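Glycerol-3-phosphate dehydrogenase [NAD(+)] (Dunaliella salina, PDB 6IUY) probably interconverts dihydroxyacetone phosphate and sn-glycerol 3-phosphate using NAD, and carries a magnesium-binding phosphatase-like domain that allows direct conversion of dihydroxyacetone phosphate to glycerol. Local coordinates at residues A[551-554]-A[555-559]; A[563-566]-A[567-571]. All blocks are in the same frame, centred on the assembly; numbering follows the deposited sequence.

Contact 1: residues A[551-554]-A[555-559]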
loop_
_atom_site.group_PDB
_atom_site.type_symbol
_atom_site.label_atom_id
_atom_site.label_comp_id
_atom_site.label_asym_id
_atom_site.label_seq_id
_atom_site.Cartn_x
_atom_site.Cartn_y
_atom_site.Cartn_z
ATOM N N LYS A 551 31.035 -13.755 -7.690
ATOM C CA LYS A 551 31.423 -15.156 -7.549
ATOM C C LYS A 551 30.244 -16.058 -7.180
ATOM O O LYS A 551 30.080 -17.134 -7.759
ATOM C CB LYS A 551 32.520 -15.316 -6.492
ATOM C CG LYS A 551 33.916 -14.827 -6.901
ATOM C CD LYS A 551 34.891 -14.968 -5.716
ATOM C CE LYS A 551 36.278 -14.424 -6.018
ATOM N NZ LYS A 551 37.216 -14.657 -4.868
ATOM N N LEU A 552 29.430 -15.632 -6.214
ATOM C CA LEU A 552 28.293 -16.437 -5.760
ATOM C C LEU A 552 27.240 -16.584 -6.838
ATOM O O LEU A 552 26.583 -17.631 -6.950
ATOM C CB LEU A 552 27.665 -15.813 -4.490
ATOM C CG LEU A 552 28.576 -15.847 -3.261
ATOM C CD1 LEU A 552 28.002 -15.020 -2.076
ATOM C CD2 LEU A 552 28.835 -17.300 -2.841
ATOM N N GLU A 553 27.057 -15.534 -7.633
ATOM C CA GLU A 553 26.102 -15.601 -8.742
ATOM C C GLU A 553 26.478 -16.766 -9.665
ATOM O O GLU A 553 25.628 -17.577 -10.066
ATOM C CB GLU A 553 26.064 -14.267 -9.510
ATOM C CG GLU A 553 25.206 -14.300 -10.791
ATOM C CD GLU A 553 25.369 -13.053 -11.644
ATOM O OE1 GLU A 553 26.478 -12.813 -12.183
ATOM O OE2 GLU A 553 24.379 -12.303 -11.793
ATOM N N LYS A 554 27.771 -16.877 -9.947
ATOM C CA LYS A 554 28.296 -17.920 -10.811
ATOM C C LYS A 554 28.094 -19.280 -10.148
ATOM O O LYS A 554 27.624 -20.257 -10.763
ATOM C CB LYS A 554 29.783 -17.642 -11.098
ATOM C CG LYS A 554 30.405 -18.468 -12.215
ATOM C CD LYS A 554 31.358 -17.611 -13.054
ATOM C CE LYS A 554 30.568 -16.666 -13.970
ATOM N NZ LYS A 554 31.402 -15.761 -14.818
ATOM N N GLU A 555 28.390 -19.323 -8.859
ATOM C CA GLU A 555 28.331 -20.566 -8.095
ATOM C C GLU A 555 26.903 -21.041 -7.796
ATOM O O GLU A 555 26.655 -22.248 -7.738
ATOM C CB GLU A 555 29.113 -20.375 -6.782
ATOM C CG GLU A 555 29.161 -21.558 -5.804
ATOM C CD GLU A 555 29.848 -21.161 -4.472
ATOM O OE1 GLU A 555 30.668 -20.213 -4.475
ATOM O OE2 GLU A 555 29.544 -21.766 -3.418
ATOM N N MET A 556 25.966 -20.107 -7.598
ATOM C CA MET A 556 24.620 -20.471 -7.105
ATOM C C MET A 556 23.473 -20.406 -8.126
ATOM O O MET A 556 22.501 -21.149 -8.011
ATOM C CB MET A 556 24.252 -19.565 -5.917
ATOM C CG MET A 556 25.172 -19.715 -4.673
ATOM S SD MET A 556 24.850 -18.464 -3.427
ATOM C CE MET A 556 23.181 -18.943 -2.966
ATOM N N LEU A 557 23.548 -19.506 -9.105
ATOM C CA LEU A 557 22.360 -19.234 -9.912
ATOM C C LEU A 557 22.354 -19.881 -11.313
ATOM O O LEU A 557 21.424 -19.672 -12.097
ATOM C CB LEU A 557 22.161 -17.726 -10.037
ATOM C CG LEU A 557 22.054 -16.928 -8.721
ATOM C CD1 LEU A 557 21.775 -15.465 -9.001
ATOM C CD2 LEU A 557 20.969 -17.487 -7.836
ATOM N N ASN A 558 23.367 -20.683 -11.618
ATOM C CA ASN A 558 23.302 -21.534 -12.791
ATOM C C ASN A 558 23.026 -20.775 -14.076
ATOM O O ASN A 558 22.122 -21.149 -14.837
ATOM C CB ASN A 558 22.220 -22.579 -12.597
ATOM C CG ASN A 558 22.543 -23.561 -11.472
ATOM O OD1 ASN A 558 23.300 -24.516 -11.668
ATOM N ND2 ASN A 558 21.932 -23.355 -10.298
ATOM N N GLY A 559 23.759 -19.687 -14.288
ATOM C CA GLY A 559 23.584 -18.891 -15.498
ATOM C C GLY A 559 22.652 -17.699 -15.346
ATOM O O GLY A 559 22.804 -16.718 -16.069
HETATM O O HOH W 1 24.627 -17.171 -12.876
HETATM O O HOH W 2 26.846 -20.318 -13.289
HETATM O O HOH W 3 25.561 -22.109 -10.616
#
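Leu-557 N donates to Glu-553 O at 3.0 Å in the last turn of helix 549-556, following the bonds Glu-555 N to Lys-551 O (3.0 Å) and Met-556 N to Leu-552 O. The chain leaves the helix at Asn-558, whose phi is positive (56°), and beyond Leu-557 water links the helix's last carbonyls to the following amides. One water donates to Lys-554 O and accepts from Asn-558 N, 2.8 Å from each of these atoms; two others reach Gly-559 N through weak bonds while donating to Glu-553 O and Lys-554 O. Gly-559 suits a backbone (phi 95°) that would press a side chain against the preceding carbonyl oxygen.

Apolar packing runs along one flank. Met-556 lies beside Leu-552 and points the same way, its SD 4.0 Å from Leu-552 CB; Leu-552 and Leu-557 also rest on Val-532 of helix 528-541. Glu-553, with CG anti to its own N (chi1 173°), brings that methylene to within 4.0 Å of Leu-557 CD1, the two side chains crossing at about a right angle. Glu-553 thus uses its CH2 stem for packing and its carboxylate OE2 to hold Leu-562 N, while the hydrated helix end leads into Gly-559, which touches NAD.

Contact 2: residues A[563-566]-A[567-571]. With NAD (nicotinamide-adenine-dinucleotide), chain C.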
loop_
_atom_site.group_PDB
_atom_site.type_symbol
_atom_site.label_atom_id
_atom_site.label_comp_id
_atom_site.label_asym_id
_atom_site.label_seq_id
_atom_site.Cartn_x
_atom_site.Cartn_y
_atom_site.Cartn_z
ATOM N N GLN A 563 20.175 -9.312 -9.808
ATOM C CA GLN A 563 19.837 -7.957 -10.239
ATOM C C GLN A 563 19.915 -6.899 -9.130
ATOM O O GLN A 563 20.077 -5.712 -9.424
ATOM C CB GLN A 563 18.445 -7.950 -10.860
ATOM C CG GLN A 563 18.292 -8.858 -12.060
ATOM C CD GLN A 563 18.887 -8.256 -13.351
ATOM O OE1 GLN A 563 18.168 -7.649 -14.152
ATOM N NE2 GLN A 563 20.193 -8.442 -13.554
ATOM N N GLY A 564 19.813 -7.317 -7.865
ATOM C CA GLY A 564 19.782 -6.369 -6.743
ATOM C C GLY A 564 21.046 -5.564 -6.418
ATOM O O GLY A 564 20.990 -4.393 -6.000
ATOM N N VAL A 565 22.205 -6.168 -6.606
ATOM C CA VAL A 565 23.444 -5.461 -6.301
ATOM C C VAL A 565 23.769 -4.448 -7.397
ATOM O O VAL A 565 24.204 -3.324 -7.103
ATOM C CB VAL A 565 24.609 -6.443 -6.111
ATOM C CG1 VAL A 565 25.935 -5.700 -6.097
ATOM C CG2 VAL A 565 24.401 -7.230 -4.831
ATOM N N LEU A 566 23.541 -4.832 -8.655
ATOM C CA LEU A 566 23.603 -3.875 -9.764
ATOM C C LEU A 566 22.632 -2.715 -9.511
ATOM O O LEU A 566 22.967 -1.547 -9.719
ATOM C CB LEU A 566 23.268 -4.557 -11.097
ATOM C CG LEU A 566 24.286 -5.570 -11.638
ATOM C CD1 LEU A 566 23.708 -6.301 -12.846
ATOM C CD2 LEU A 566 25.575 -4.885 -12.006
ATOM N N THR A 567 21.429 -3.031 -9.048
ATOM C CA THR A 567 20.452 -1.973 -8.805
ATOM C C THR A 567 20.890 -1.123 -7.609
ATOM O O THR A 567 20.705 0.079 -7.606
ATOM C CB THR A 567 19.043 -2.549 -8.559
ATOM O OG1 THR A 567 18.715 -3.476 -9.602
ATOM C CG2 THR A 567 17.987 -1.442 -8.497
ATOM N N SER A 568 21.479 -1.752 -6.594
ATOM C CA SER A 568 22.004 -1.002 -5.447
ATOM C C SER A 568 23.016 0.046 -5.910
ATOM O O SER A 568 22.949 1.213 -5.499
ATOM C CB SER A 568 22.666 -1.945 -4.427
ATOM O OG SER A 568 23.049 -1.248 -3.254
ATOM N N ASP A 569 23.956 -0.372 -6.756
ATOM C CA ASP A 569 24.985 0.542 -7.259
ATOM C C ASP A 569 24.366 1.622 -8.128
ATOM O O ASP A 569 24.736 2.786 -8.026
ATOM C CB ASP A 569 26.074 -0.204 -8.053
ATOM C CG ASP A 569 26.926 -1.126 -7.178
ATOM O OD1 ASP A 569 26.868 -1.021 -5.929
ATOM O OD2 ASP A 569 27.672 -1.960 -7.740
ATOM N N GLU A 570 23.419 1.261 -8.981
ATOM C CA GLU A 570 22.825 2.273 -9.851
ATOM C C GLU A 570 22.192 3.398 -9.023
ATOM O O GLU A 570 22.458 4.576 -9.252
ATOM C CB GLU A 570 21.794 1.643 -10.793
ATOM C CG GLU A 570 22.433 0.711 -11.835
ATOM C CD GLU A 570 21.573 -0.516 -12.161
ATOM O OE1 GLU A 570 20.348 -0.505 -11.847
ATOM O OE2 GLU A 570 22.130 -1.492 -12.730
ATOM N N VAL A 571 21.374 3.024 -8.049
ATOM C CA VAL A 571 20.738 3.992 -7.161
ATOM C C VAL A 571 21.755 4.762 -6.310
ATOM O O VAL A 571 21.595 5.969 -6.075
ATOM C CB VAL A 571 19.723 3.297 -6.234
ATOM C CG1 VAL A 571 19.267 4.241 -5.099
ATOM C CG2 VAL A 571 18.564 2.818 -7.037
HETATM P PA NAD C . 17.864 -14.904 -16.071
HETATM O O1A NAD C . 17.339 -16.280 -16.084
HETATM O O2A NAD C . 18.119 -14.343 -14.678
HETATM O O5B NAD C . 19.282 -14.823 -16.869
HETATM C C5B NAD C . 19.601 -15.794 -17.877
HETATM C C4B NAD C . 19.685 -15.104 -19.262
HETATM O O4B NAD C . 20.713 -14.300 -19.293
HETATM C C3B NAD C . 19.983 -16.154 -20.336
HETATM O O3B NAD C . 18.897 -16.464 -21.080
HETATM C C2B NAD C . 21.062 -15.499 -21.219
HETATM O O2B NAD C . 20.681 -15.690 -22.653
HETATM C C1B NAD C . 21.051 -14.262 -20.858
HETATM N N9A NAD C . 22.312 -13.696 -21.089
HETATM C C8A NAD C . 23.511 -14.057 -20.575
HETATM N N7A NAD C . 24.438 -13.220 -21.091
HETATM C C5A NAD C . 23.823 -12.355 -21.941
HETATM C C6A NAD C . 24.291 -11.324 -22.736
HETATM N N6A NAD C . 25.642 -10.898 -22.865
HETATM N N1A NAD C . 23.437 -10.607 -23.477
HETATM C C2A NAD C . 22.108 -10.911 -23.451
HETATM N N3A NAD C . 21.646 -11.925 -22.686
HETATM C C4A NAD C . 22.508 -12.643 -21.932
HETATM O O3 NAD C . 16.804 -13.973 -16.837
HETATM P PN NAD C . 15.260 -13.750 -16.465
HETATM O O1N NAD C . 14.823 -14.695 -15.360
HETATM O O2N NAD C . 14.381 -13.956 -17.678
HETATM O O5D NAD C . 15.135 -12.286 -15.891
HETATM C C5D NAD C . 15.291 -11.153 -16.725
HETATM C C4D NAD C . 14.508 -10.001 -16.080
HETATM O O4D NAD C . 13.372 -10.445 -15.574
HETATM C C3D NAD C . 15.309 -9.462 -14.913
HETATM O O3D NAD C . 15.333 -8.121 -14.985
HETATM C C2D NAD C . 14.538 -9.927 -13.645
HETATM O O2D NAD C . 14.842 -8.958 -12.560
HETATM C C1D NAD C . 13.294 -9.940 -14.033
HETATM N N1N NAD C . 12.424 -10.847 -13.311
HETATM C C2N NAD C . 12.805 -12.129 -12.976
HETATM C C3N NAD C . 11.929 -12.964 -12.284
HETATM C C7N NAD C . 12.404 -14.384 -11.905
HETATM O O7N NAD C . 11.798 -15.033 -11.074
HETATM N N7N NAD C . 13.565 -14.922 -12.569
HETATM C C4N NAD C . 10.671 -12.532 -11.925
HETATM C C5N NAD C . 10.270 -11.256 -12.283
HETATM C C6N NAD C . 11.153 -10.432 -12.982
#
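Thr-567 N to Gln-563 O (3.0 Å) begins a run of i to i+4 backbone bonds that continues through Ser-568, Asp-569 and Glu-570, forming the first turns of helix 564-577. Gln-563 O is gripped twice, because Thr-567 OG1 also donates to it at 2.6 Å. The hydroxyl sits 39° out of the carbonyl plane, on the face opposite the amide, and is placed there by a chi1 of -50° that sets OG1 beside the backbone N. A threonine fits well here: its hydroxyl turns back to the chain while its side chain packs on Thr-462 and Ile-466 of helix 454-477.

Glu-570 folds back over the preceding turn, toward Leu-566, bent at chi2 (144°), and its OE2 comes within 3.7 Å of Leu-566 CB. OE2 also lies 3.1 Å from Leu-566 O, acceptor beside acceptor, a proximity probably eased by the hydrogen bonds of OE2 with His-353 NE2 and of OE1 with Met-382 N. On another side, Ser-568 OG and Asp-569 OD1 both bond to Asn-591 of helix 585-594, and OD1 of Asp-569 also bonds to His-595.

Gln-563 faces the cofactor, its OE1 accepting from NAD O3D at 3.0 Å. His-353 ND1 bonds to the same OE1, and Gln-563 NE2 bonds to Gln-354 OE1, so both ends of the amide are held. Gly-564 N bonds to OD1 of Asn-529, a residue that binds dihydroxyacetone phosphate. A helix start whose immediately preceding residue, Gln-563, binds the nicotinamide ribose belongs to the active-site cleft of the dehydrogenase.

Contact 1 comes first along the chain, and Lys-561, an NAD-binding residue, lies in the short connection between residues 551-559 and 563-571. Their centres are about 17 Å apart, on consecutive helices, 549-556 and 564-577, within the C-terminal part of the dehydrogenase. The two do not otherwise touch. One holds the end of a helix and the other the start of the next. The connection between them runs along the cofactor, where Lys-561 N bonds to NAD. Residues of helix 528-541 serve both, with Val-532 under contact 1 and Asn-529 at contact 2, which ties the two helix ends to one shared neighbour beside the active site.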